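Local atomic coordinates of TonB-dependent siderophore receptor (Pseudomonas aeruginosa 39016, PDB entry 5NEC), a protein that probably takes up iron-loaded siderophores, and siderophore-drug conjugates, across the outer membrane in a TonB-dependent manner. Residues A[35-39]-A[125-129]; A[62-66]-A[696-700]; A[132-136]-A[480-484]; A[560-564]-A[578-582]. All coordinates share one frame; numbering follows the deposited sequence.

Interaction 1. Residues A[35-39]-A[125-129]; sequences VDRSA and EQIEV
Glu128 turns its carboxylate toward the N-terminal chain and takes a bond from each of two successive residues there, which pins that chain to the central mixed sheet of the plug, where strand 124-130 lies between 54-57 and 146-151. The hydroxyl OG of Ser38 donates to OE1 of Glu128 over 2.8 Å, arriving from above the carboxylate plane, 36° out of it. The backbone N of Ala39 donates to OE2 of Glu128 at 3.0 Å, on the syn lone pair. The anti lone pair of the same OE2 is taken by NE2 of Gln126, again at 2.8 Å and almost in the plane of the Gln126 amide, so that OE2 is gripped from both flanks.

Around this polar centre the packing is lighter. The two methyls of Val35 come head-on against the Gln126 amide, CG1 and CG2 each 4.0 Å from OE1, while CB of Ala39 lies 3.7 Å from OE2 of Glu128.

A second shell fixes the groups that do the work. Asn148 on strand 146-151 donates through ND2 to OE1 of Glu128, and Val56 and Val150 of the adjoining strands touch the side chains of both Gln126 and Glu128. Two bonds thus hold the irregular 35-39 segment to one carboxylate, and Gln126 and Asn148 supply two more. With OG of Ser38 anti to the backbone N (chi1 -175°), the hydroxyl reaches OE1, and CB stays 3.9 Å from that oxygen.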
loop_
_atom_site.group_PDB
_atom_site.type_symbol
_atom_site.label_atom_id
_atom_site.label_comp_id
_atom_site.label_asym_id
_atom_site.label_seq_id
_atom_site.Cartn_x
_atom_site.Cartn_y
_atom_site.Cartn_z
ATOM N N VAL A 35 -10.446 14.976 4.784
ATOM C CA VAL A 35 -11.623 14.135 4.924
ATOM C C VAL A 35 -11.816 13.945 6.428
ATOM O O VAL A 35 -10.907 13.492 7.131
ATOM C CB VAL A 35 -11.429 12.801 4.163
ATOM C CG1 VAL A 35 -12.424 11.729 4.603
ATOM C CG2 VAL A 35 -11.544 13.045 2.664
ATOM N N ASP A 36 -13.001 14.301 6.913
ATOM C CA ASP A 36 -13.250 14.414 8.364
ATOM C C ASP A 36 -13.842 13.147 9.010
ATOM O O ASP A 36 -13.961 13.073 10.239
ATOM C CB ASP A 36 -14.105 15.666 8.684
ATOM C CG ASP A 36 -15.498 15.657 8.011
ATOM O OD1 ASP A 36 -16.101 14.573 7.814
ATOM O OD2 ASP A 36 -16.002 16.761 7.691
ATOM N N ARG A 37 -14.193 12.167 8.178
ATOM C CA ARG A 37 -14.823 10.936 8.633
ATOM C C ARG A 37 -14.291 9.755 7.808
ATOM O O ARG A 37 -13.923 9.915 6.642
ATOM C CB ARG A 37 -16.345 11.056 8.517
ATOM C CG ARG A 37 -17.094 9.925 9.216
ATOM C CD ARG A 37 -18.600 10.147 9.262
ATOM N NE ARG A 37 -19.087 10.615 10.565
ATOM C CZ ARG A 37 -19.193 9.870 11.674
ATOM N NH1 ARG A 37 -18.833 8.588 11.699
ATOM N NH2 ARG A 37 -19.674 10.413 12.788
ATOM N N SER A 38 -14.236 8.581 8.427
ATOM C CA SER A 38 -13.943 7.348 7.712
ATOM C C SER A 38 -15.159 6.914 6.888
ATOM O O SER A 38 -16.282 7.314 7.175
ATOM C CB SER A 38 -13.562 6.254 8.708
ATOM O OG SER A 38 -13.166 5.075 8.036
ATOM N N ALA A 39 -14.927 6.104 5.863
ATOM C CA ALA A 39 -16.015 5.519 5.071
ATOM C C ALA A 39 -16.666 4.307 5.777
ATOM O O ALA A 39 -17.884 4.147 5.720
ATOM C CB ALA A 39 -15.514 5.128 3.686
ATOM N N GLU A 125 -11.667 5.618 -4.174
ATOM C CA GLU A 125 -12.161 6.931 -3.771
ATOM C C GLU A 125 -11.114 7.611 -2.898
ATOM O O GLU A 125 -10.799 8.789 -3.091
ATOM C CB GLU A 125 -13.471 6.763 -2.984
ATOM C CG GLU A 125 -14.274 8.035 -2.763
ATOM C CD GLU A 125 -14.914 8.590 -4.030
ATOM O OE1 GLU A 125 -15.266 7.814 -4.963
ATOM O OE2 GLU A 125 -15.086 9.829 -4.072
ATOM N N GLN A 126 -10.583 6.854 -1.936
ATOM C CA GLN A 126 -9.598 7.357 -0.983
ATOM C C GLN A 126 -8.859 6.203 -0.291
ATOM O O GLN A 126 -9.300 5.054 -0.327
ATOM C CB GLN A 126 -10.269 8.256 0.073
ATOM C CG GLN A 126 -11.237 7.508 0.975
ATOM C CD GLN A 126 -12.200 8.413 1.737
ATOM O OE1 GLN A 126 -12.605 9.487 1.271
ATOM N NE2 GLN A 126 -12.571 7.974 2.932
ATOM N N ILE A 127 -7.749 6.553 0.360
ATOM C CA ILE A 127 -6.888 5.609 1.062
ATOM C C ILE A 127 -6.799 6.014 2.536
ATOM O O ILE A 127 -6.329 7.100 2.853
ATOM C CB ILE A 127 -5.485 5.582 0.412
ATOM C CG1 ILE A 127 -5.588 5.101 -1.044
ATOM C CG2 ILE A 127 -4.519 4.705 1.190
ATOM C CD1 ILE A 127 -4.492 5.649 -1.925
ATOM N N GLU A 128 -7.240 5.132 3.427
ATOM C CA GLU A 128 -7.267 5.415 4.866
ATOM C C GLU A 128 -6.125 4.681 5.579
ATOM O O GLU A 128 -6.086 3.453 5.591
ATOM C CB GLU A 128 -8.629 5.020 5.443
ATOM C CG GLU A 128 -9.794 5.692 4.712
ATOM C CD GLU A 128 -11.170 5.352 5.271
ATOM O OE1 GLU A 128 -11.288 4.424 6.101
ATOM O OE2 GLU A 128 -12.147 6.021 4.854
ATOM N N VAL A 129 -5.195 5.446 6.158
ATOM C CA VAL A 129 -4.016 4.908 6.842
ATOM C C VAL A 129 -4.196 4.996 8.355
ATOM O O VAL A 129 -4.155 6.073 8.910
ATOM C CB VAL A 129 -2.734 5.687 6.441
ATOM C CG1 VAL A 129 -1.473 4.973 6.934
ATOM C CG2 VAL A 129 -2.672 5.862 4.927
#

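Interaction 2. Residues A[62-66]-A[696-700]; sequences IKDTA and QLNVQ
Gln696, Asn698 and Gln700, alternate residues on one barrel strand, reach inward with their amides and donate to three successive carbonyls at the end of plug helix 59-64. Three barrel amides thus meet the C-terminal end of a plug helix across the interface between plug and barrel. NE2 of Gln696 bonds to O of Lys63 at 3.1 Å, ND2 of Asn698 to O of Asp64 at 3.0 Å, and NE2 of Gln700 to O of Thr65 at 3.0 Å. Each carbonyl oxygen lies close to the plane of the amide that serves it.

The tight part is centred on Asn698. Its OD1 receives the other N-H of Gln696 NE2 at 2.7 Å, nearly straight at 176° and in the carbonyl plane, which fixes the rotation of both amides. CB of Ala66 rests 3.5 Å from the same OD1. Ala66 has left the helix with positive phi in a Schellman motif, and its N bonds to O of Lys63 on the face of that carbonyl opposite Gln696. The buried Asp64 points away from the strand, its OD2 bonded to Tyr33 and its OD1 to Gln60. Toward the surface the contact thins out: the exposed Lys63 sends its extended chain away.

Carbonyls at a helix C terminus are thus given neutral amide donors, Lys63 O in addition to its bond from Ala66 N, and the partial negative charge expected there is probably offset without any ion pair between the two segments.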
loop_
_atom_site.group_PDB
_atom_site.type_symbol
_atom_site.label_atom_id
_atom_site.label_comp_id
_atom_site.label_asym_id
_atom_site.label_seq_id
_atom_site.Cartn_x
_atom_site.Cartn_y
_atom_site.Cartn_z
ATOM N N ILE A 62 -4.887 12.261 -4.876
ATOM C CA ILE A 62 -4.599 11.191 -5.839
ATOM C C ILE A 62 -4.596 11.736 -7.271
ATOM O O ILE A 62 -3.689 11.429 -8.036
ATOM C CB ILE A 62 -5.584 9.999 -5.680
ATOM C CG1 ILE A 62 -5.392 9.331 -4.312
ATOM C CG2 ILE A 62 -5.414 8.961 -6.799
ATOM C CD1 ILE A 62 -6.551 8.458 -3.870
ATOM N N LYS A 63 -5.579 12.570 -7.613
ATOM C CA LYS A 63 -5.635 13.221 -8.936
ATOM C C LYS A 63 -4.547 14.284 -9.134
ATOM O O LYS A 63 -3.913 14.289 -10.161
ATOM C CB LYS A 63 -6.997 13.873 -9.180
ATOM C CG LYS A 63 -8.134 12.883 -9.278
ATOM C CD LYS A 63 -9.411 13.561 -9.765
ATOM C CE LYS A 63 -10.605 12.606 -9.733
ATOM N NZ LYS A 63 -11.902 13.349 -9.706
ATOM N N ASP A 64 -4.337 15.162 -8.157
ATOM C CA ASP A 64 -3.368 16.271 -8.290
ATOM C C ASP A 64 -1.911 15.801 -8.404
ATOM O O ASP A 64 -1.120 16.427 -9.119
ATOM C CB ASP A 64 -3.491 17.285 -7.126
ATOM C CG ASP A 64 -4.799 18.103 -7.155
ATOM O OD1 ASP A 64 -5.506 18.132 -8.184
ATOM O OD2 ASP A 64 -5.124 18.712 -6.122
ATOM N N THR A 65 -1.570 14.710 -7.710
ATOM C CA THR A 65 -0.247 14.069 -7.829
ATOM C C THR A 65 -0.131 13.166 -9.060
ATOM O O THR A 65 0.961 12.745 -9.396
ATOM C CB THR A 65 0.128 13.241 -6.563
ATOM O OG1 THR A 65 -0.795 12.160 -6.369
ATOM C CG2 THR A 65 0.171 14.126 -5.301
ATOM N N ALA A 66 -1.250 12.876 -9.726
ATOM C CA ALA A 66 -1.309 11.934 -10.863
ATOM C C ALA A 66 -0.714 10.554 -10.529
ATOM O O ALA A 66 -0.115 9.910 -11.376
ATOM C CB ALA A 66 -0.655 12.532 -12.095
ATOM N N GLN A 696 -3.852 18.811 -17.381
ATOM C CA GLN A 696 -2.915 18.776 -16.238
ATOM C C GLN A 696 -1.488 18.390 -16.654
ATOM O O GLN A 696 -1.293 17.541 -17.517
ATOM C CB GLN A 696 -3.427 17.829 -15.139
ATOM C CG GLN A 696 -2.762 18.064 -13.797
ATOM C CD GLN A 696 -3.376 17.242 -12.690
ATOM O OE1 GLN A 696 -4.530 17.456 -12.325
ATOM N NE2 GLN A 696 -2.593 16.319 -12.120
ATOM N N LEU A 697 -0.501 19.044 -16.057
ATOM C CA LEU A 697 0.906 18.739 -16.289
ATOM C C LEU A 697 1.468 18.324 -14.948
ATOM O O LEU A 697 1.214 18.992 -13.946
ATOM C CB LEU A 697 1.650 19.986 -16.803
ATOM C CG LEU A 697 3.166 19.896 -17.028
ATOM C CD1 LEU A 697 3.532 18.837 -18.059
ATOM C CD2 LEU A 697 3.703 21.246 -17.493
ATOM N N ASN A 698 2.189 17.206 -14.914
ATOM C CA ASN A 698 2.923 16.791 -13.717
ATOM C C ASN A 698 4.384 16.543 -14.074
ATOM O O ASN A 698 4.683 15.916 -15.096
ATOM C CB ASN A 698 2.308 15.513 -13.135
ATOM C CG ASN A 698 1.014 15.775 -12.416
ATOM O OD1 ASN A 698 -0.063 15.821 -13.032
ATOM N ND2 ASN A 698 1.109 15.945 -11.094
ATOM N N VAL A 699 5.280 17.032 -13.232
ATOM C CA VAL A 699 6.692 16.713 -13.340
ATOM C C VAL A 699 7.043 15.984 -12.055
ATOM O O VAL A 699 6.956 16.555 -10.967
ATOM C CB VAL A 699 7.559 17.981 -13.554
ATOM C CG1 VAL A 699 9.036 17.617 -13.689
ATOM C CG2 VAL A 699 7.115 18.707 -14.814
ATOM N N GLN A 700 7.383 14.709 -12.192
ATOM C CA GLN A 700 7.732 13.856 -11.063
ATOM C C GLN A 700 9.243 13.792 -11.012
ATOM O O GLN A 700 9.868 13.524 -12.037
ATOM C CB GLN A 700 7.185 12.427 -11.234
ATOM C CG GLN A 700 5.742 12.308 -11.700
ATOM C CD GLN A 700 4.716 12.796 -10.692
ATOM O OE1 GLN A 700 5.035 13.480 -9.711
ATOM N NE2 GLN A 700 3.461 12.444 -10.937
#

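Interaction 3. Residues A[132-136]-A[480-484]; sequences GPNSA and WNWQA
Ser135, in the plug loop that follows strand 124-130, meets the inner face of barrel strand 471-488 through both its backbone and its hydroxyl. Plug and barrel are joined here by hydrogen bonds to amide side chains.

Backbone groups of the loop are read by a single residue, Gln483. Its OE1 accepts from N of Ser135 at 2.6 Å in a fairly straight bond (168°), the donor tilted somewhat from the carbonyl plane. The NE2 end of the same amide makes a weak bond of 3.4 Å to O of Pro133. One primary amide thus spans Asn134 and serves both a donor and an acceptor of the loop. Gln483 can do this because its chain runs extended beyond CG, from a chi1 of 67° that sets CG between the backbone N and carbonyl carbon.

A side-chain bond adds a second point of attachment. OG of Ser135 donates to OD1 of Asn481 at 2.6 Å, coming from above the carbonyl plane, 43° out of it.

Van der Waals contact completes the fit: CB of Ser135 lies against both amide oxygens, 3.4 Å from OE1 of Gln483 and 3.5 Å from OD1 of Asn481. OD1 of Asn134 comes no closer than 3.9 Å to OE1 of Gln483, the two amide planes being steeply turned.

Strand 494-503, next to 471-488 in the barrel, continues this wall, with Ala501 touching both Pro133 and Gln483; on the plug side Tyr43 lies against Asn134 and Arg52 against Gln483.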
loop_
_atom_site.group_PDB
_atom_site.type_symbol
_atom_site.label_atom_id
_atom_site.label_comp_id
_atom_site.label_asym_id
_atom_site.label_seq_id
_atom_site.Cartn_x
_atom_site.Cartn_y
_atom_site.Cartn_z
ATOM N N GLY A 132 -1.601 3.259 14.234
ATOM C CA GLY A 132 -1.554 2.310 15.340
ATOM C C GLY A 132 -2.660 1.299 15.143
ATOM O O GLY A 132 -3.380 1.360 14.143
ATOM N N PRO A 133 -2.823 0.372 16.103
ATOM C CA PRO A 133 -3.829 -0.689 15.940
ATOM C C PRO A 133 -5.279 -0.194 16.000
ATOM O O PRO A 133 -5.550 0.926 16.478
ATOM C CB PRO A 133 -3.528 -1.638 17.101
ATOM C CG PRO A 133 -2.910 -0.756 18.134
ATOM C CD PRO A 133 -2.095 0.254 17.384
ATOM N N ASN A 134 -6.180 -1.041 15.493
ATOM C CA ASN A 134 -7.619 -0.781 15.450
ATOM C C ASN A 134 -8.374 -2.134 15.448
ATOM O O ASN A 134 -8.444 -2.805 14.413
ATOM C CB ASN A 134 -7.951 0.063 14.205
ATOM C CG ASN A 134 -9.398 0.543 14.163
ATOM O OD1 ASN A 134 -10.225 0.182 14.991
ATOM N ND2 ASN A 134 -9.711 1.359 13.161
ATOM N N SER A 135 -8.928 -2.518 16.607
ATOM C CA SER A 135 -9.677 -3.791 16.805
ATOM C C SER A 135 -10.834 -4.044 15.824
ATOM O O SER A 135 -11.223 -5.194 15.624
ATOM C CB SER A 135 -10.251 -3.863 18.234
ATOM O OG SER A 135 -9.233 -3.968 19.214
ATOM N N ALA A 136 -11.406 -2.969 15.268
ATOM C CA ALA A 136 -12.381 -3.046 14.164
ATOM C C ALA A 136 -11.931 -3.949 12.991
ATOM O O ALA A 136 -12.757 -4.666 12.423
ATOM C CB ALA A 136 -12.708 -1.641 13.653
ATOM N N TRP A 480 -6.116 -12.588 20.848
ATOM C CA TRP A 480 -6.898 -11.641 21.658
ATOM C C TRP A 480 -6.365 -10.251 21.386
ATOM O O TRP A 480 -5.172 -10.063 21.176
ATOM C CB TRP A 480 -6.795 -11.933 23.162
ATOM C CG TRP A 480 -8.012 -12.612 23.740
ATOM C CD1 TRP A 480 -8.105 -13.912 24.160
ATOM C CD2 TRP A 480 -9.314 -12.024 23.966
ATOM N NE1 TRP A 480 -9.379 -14.171 24.635
ATOM C CE2 TRP A 480 -10.138 -13.034 24.533
ATOM C CE3 TRP A 480 -9.862 -10.744 23.754
ATOM C CZ2 TRP A 480 -11.483 -12.809 24.870
ATOM C CZ3 TRP A 480 -11.199 -10.518 24.097
ATOM C CH2 TRP A 480 -11.993 -11.550 24.651
ATOM N N ASN A 481 -7.250 -9.275 21.377
ATOM C CA ASN A 481 -6.848 -7.909 21.117
ATOM C C ASN A 481 -7.857 -6.927 21.724
ATOM O O ASN A 481 -9.054 -7.126 21.598
ATOM C CB ASN A 481 -6.729 -7.718 19.611
ATOM C CG ASN A 481 -6.451 -6.302 19.245
ATOM O OD1 ASN A 481 -7.285 -5.641 18.630
ATOM N ND2 ASN A 481 -5.284 -5.803 19.652
ATOM N N TRP A 482 -7.376 -5.899 22.413
ATOM C CA TRP A 482 -8.271 -4.882 22.951
ATOM C C TRP A 482 -7.618 -3.529 23.111
ATOM O O TRP A 482 -6.399 -3.429 23.212
ATOM C CB TRP A 482 -8.927 -5.341 24.263
ATOM C CG TRP A 482 -8.048 -5.436 25.460
ATOM C CD1 TRP A 482 -7.398 -6.548 25.909
ATOM C CD2 TRP A 482 -7.768 -4.392 26.415
ATOM N NE1 TRP A 482 -6.707 -6.260 27.074
ATOM C CE2 TRP A 482 -6.919 -4.948 27.407
ATOM C CE3 TRP A 482 -8.150 -3.040 26.529
ATOM C CZ2 TRP A 482 -6.441 -4.196 28.499
ATOM C CZ3 TRP A 482 -7.671 -2.288 27.618
ATOM C CH2 TRP A 482 -6.827 -2.873 28.586
ATOM N N GLN A 483 -8.447 -2.487 23.102
ATOM C CA GLN A 483 -7.948 -1.120 23.191
ATOM C C GLN A 483 -8.925 -0.179 23.857
ATOM O O GLN A 483 -10.133 -0.405 23.831
ATOM C CB GLN A 483 -7.597 -0.591 21.803
ATOM C CG GLN A 483 -8.797 -0.413 20.897
ATOM C CD GLN A 483 -8.418 -0.111 19.480
ATOM O OE1 GLN A 483 -8.934 -0.743 18.558
ATOM N NE2 GLN A 483 -7.519 0.862 19.283
ATOM N N ALA A 484 -8.372 0.884 24.431
ATOM C CA ALA A 484 -9.133 1.896 25.132
ATOM C C ALA A 484 -8.581 3.274 24.815
ATOM O O ALA A 484 -7.363 3.457 24.753
ATOM C CB ALA A 484 -9.079 1.647 26.622
#

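Interaction 4. Residues A[560-564]-A[578-582]; sequences DKDNT and QSRVD
Lys561 and Ser579 form an antiparallel hydrogen-bonded pair between strands 550-561 and 579-589, consecutive in the barrel wall and joined by the loop that runs between 564 and 578. N of Lys561 donates to O of Ser579 at 2.9 Å, and N of Ser579 returns a 2.8 Å bond to O of Lys561. Next comes the non-hydrogen-bonded pair of Asp560 and Arg580, with CA atoms 4.7 Å apart. CA-H...O contacts from Asp560 to O of Ser579 and from Gln578 to O of Lys561 supplement the ladder.

On one face Asp560 and Arg580 run side by side in the same direction. Their salt bridge joins OD1 of Asp560 to NH1 of Arg580 at 2.9 Å, obliquely, with the carboxylate and guanidinium planes 78° apart. The bend of the arginine at chi3 (-47°) brings NH1 back to that oxygen. On the other face OG1 of Thr564 and OG of Ser579 share a hydrogen bond of 2.8 Å, and the same OG packs 3.5 Å from CB of Lys561. The ammonium of Lys561 makes a cation-pi contact with Phe100 of the plug.

The ion pair belongs to a small charged cluster in which two neighbouring arginines, Arg580 and Arg558, are each paired with an aspartate (Asp560 and Asp582), and the carboxylates probably offset the repulsion between the guanidinium groups.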
loop_
_atom_site.group_PDB
_atom_site.type_symbol
_atom_site.label_atom_id
_atom_site.label_comp_id
_atom_site.label_asym_id
_atom_site.label_seq_id
_atom_site.Cartn_x
_atom_site.Cartn_y
_atom_site.Cartn_z
ATOM N N ASP A 560 5.758 -1.564 22.014
ATOM C CA ASP A 560 6.642 -2.590 22.587
ATOM C C ASP A 560 6.164 -3.927 22.085
ATOM O O ASP A 560 4.970 -4.206 22.147
ATOM C CB ASP A 560 6.585 -2.600 24.129
ATOM C CG ASP A 560 7.406 -1.489 24.771
ATOM O OD1 ASP A 560 8.293 -0.887 24.117
ATOM O OD2 ASP A 560 7.166 -1.222 25.964
ATOM N N LYS A 561 7.095 -4.756 21.619
ATOM C CA LYS A 561 6.758 -6.066 21.093
ATOM C C LYS A 561 7.690 -7.133 21.653
ATOM O O LYS A 561 8.904 -6.971 21.609
ATOM C CB LYS A 561 6.842 -6.026 19.580
ATOM C CG LYS A 561 6.249 -7.236 18.879
ATOM C CD LYS A 561 5.987 -6.934 17.410
ATOM C CE LYS A 561 5.045 -5.743 17.251
ATOM N NZ LYS A 561 4.276 -5.760 15.977
ATOM N N ASP A 562 7.100 -8.204 22.192
ATOM C CA ASP A 562 7.830 -9.382 22.678
ATOM C C ASP A 562 7.705 -10.529 21.675
ATOM O O ASP A 562 6.658 -10.695 21.053
ATOM C CB ASP A 562 7.313 -9.809 24.062
ATOM C CG ASP A 562 7.960 -9.018 25.197
ATOM O OD1 ASP A 562 8.973 -8.327 24.965
ATOM O OD2 ASP A 562 7.476 -9.088 26.341
ATOM N N ASN A 563 8.787 -11.301 21.525
ATOM C CA ASN A 563 8.916 -12.368 20.511
ATOM C C ASN A 563 8.715 -11.818 19.092
ATOM O O ASN A 563 7.903 -12.306 18.314
ATOM C CB ASN A 563 7.996 -13.559 20.830
ATOM C CG ASN A 563 8.367 -14.249 22.142
ATOM O OD1 ASN A 563 9.487 -14.113 22.637
ATOM N ND2 ASN A 563 7.431 -15.006 22.702
ATOM N N THR A 564 9.515 -10.800 18.785
ATOM C CA THR A 564 9.355 -9.962 17.605
ATOM C C THR A 564 9.761 -10.742 16.352
ATOM O O THR A 564 9.250 -10.474 15.282
ATOM C CB THR A 564 10.161 -8.633 17.796
ATOM O OG1 THR A 564 9.626 -7.563 16.999
ATOM C CG2 THR A 564 11.678 -8.803 17.554
ATOM N N GLN A 578 12.546 -9.161 21.149
ATOM C CA GLN A 578 11.948 -7.967 21.729
ATOM C C GLN A 578 12.298 -6.663 20.967
ATOM O O GLN A 578 13.473 -6.392 20.698
ATOM C CB GLN A 578 12.375 -7.850 23.187
ATOM C CG GLN A 578 11.781 -6.669 23.940
ATOM C CD GLN A 578 12.352 -6.504 25.339
ATOM O OE1 GLN A 578 13.320 -7.164 25.715
ATOM N NE2 GLN A 578 11.784 -5.584 26.103
ATOM N N SER A 579 11.289 -5.849 20.641
ATOM C CA SER A 579 11.511 -4.576 19.926
ATOM C C SER A 579 10.728 -3.398 20.511
ATOM O O SER A 579 9.703 -3.572 21.165
ATOM C CB SER A 579 11.210 -4.716 18.423
ATOM O OG SER A 579 9.859 -5.026 18.180
ATOM N N ARG A 580 11.236 -2.194 20.272
ATOM C CA ARG A 580 10.568 -0.970 20.679
ATOM C C ARG A 580 10.629 0.051 19.553
ATOM O O ARG A 580 11.674 0.219 18.930
ATOM C CB ARG A 580 11.219 -0.387 21.933
ATOM C CG ARG A 580 10.504 0.827 22.505
ATOM C CD ARG A 580 11.367 1.605 23.478
ATOM N NE ARG A 580 12.037 0.742 24.451
ATOM C CZ ARG A 580 11.475 0.203 25.534
ATOM N NH1 ARG A 580 10.193 0.412 25.831
ATOM N NH2 ARG A 580 12.212 -0.563 26.334
ATOM N N VAL A 581 9.508 0.726 19.307
ATOM C CA VAL A 581 9.465 1.903 18.444
ATOM C C VAL A 581 8.827 3.041 19.227
ATOM O O VAL A 581 7.692 2.926 19.678
ATOM C CB VAL A 581 8.656 1.656 17.158
ATOM C CG1 VAL A 581 8.700 2.876 16.243
ATOM C CG2 VAL A 581 9.177 0.428 16.435
ATOM N N ASP A 582 9.583 4.117 19.411
ATOM C CA ASP A 582 9.069 5.380 19.946
ATOM C C ASP A 582 9.009 6.362 18.788
ATOM O O ASP A 582 9.916 6.389 17.945
ATOM C CB ASP A 582 9.987 5.946 21.037
ATOM C CG ASP A 582 10.113 5.022 22.250
ATOM O OD1 ASP A 582 9.155 4.280 22.571
ATOM O OD2 ASP A 582 11.183 5.029 22.893
#

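From the N terminus, 35-39 is the first segment met, and interaction 1 closes a loop of 85 residues within the plug. The helix end at 62-66 lies inside that loop, while its partner 696-700 comes far downstream, so interactions 1 and 2 cross; they also touch, Ile127 CD1 packing 4.0 Å from Ile62 CD1. Soon after 125-129 the chain reaches 132-136, where interaction 3 opens, to close at 480-484. Interaction 4 follows in series as a short closure within the barrel. Both are nested inside the long loop of interaction 2. Interactions 2 and 3 hold the plug to barrel walls on opposite sides of the chain's centre, their centres about 36 Å apart.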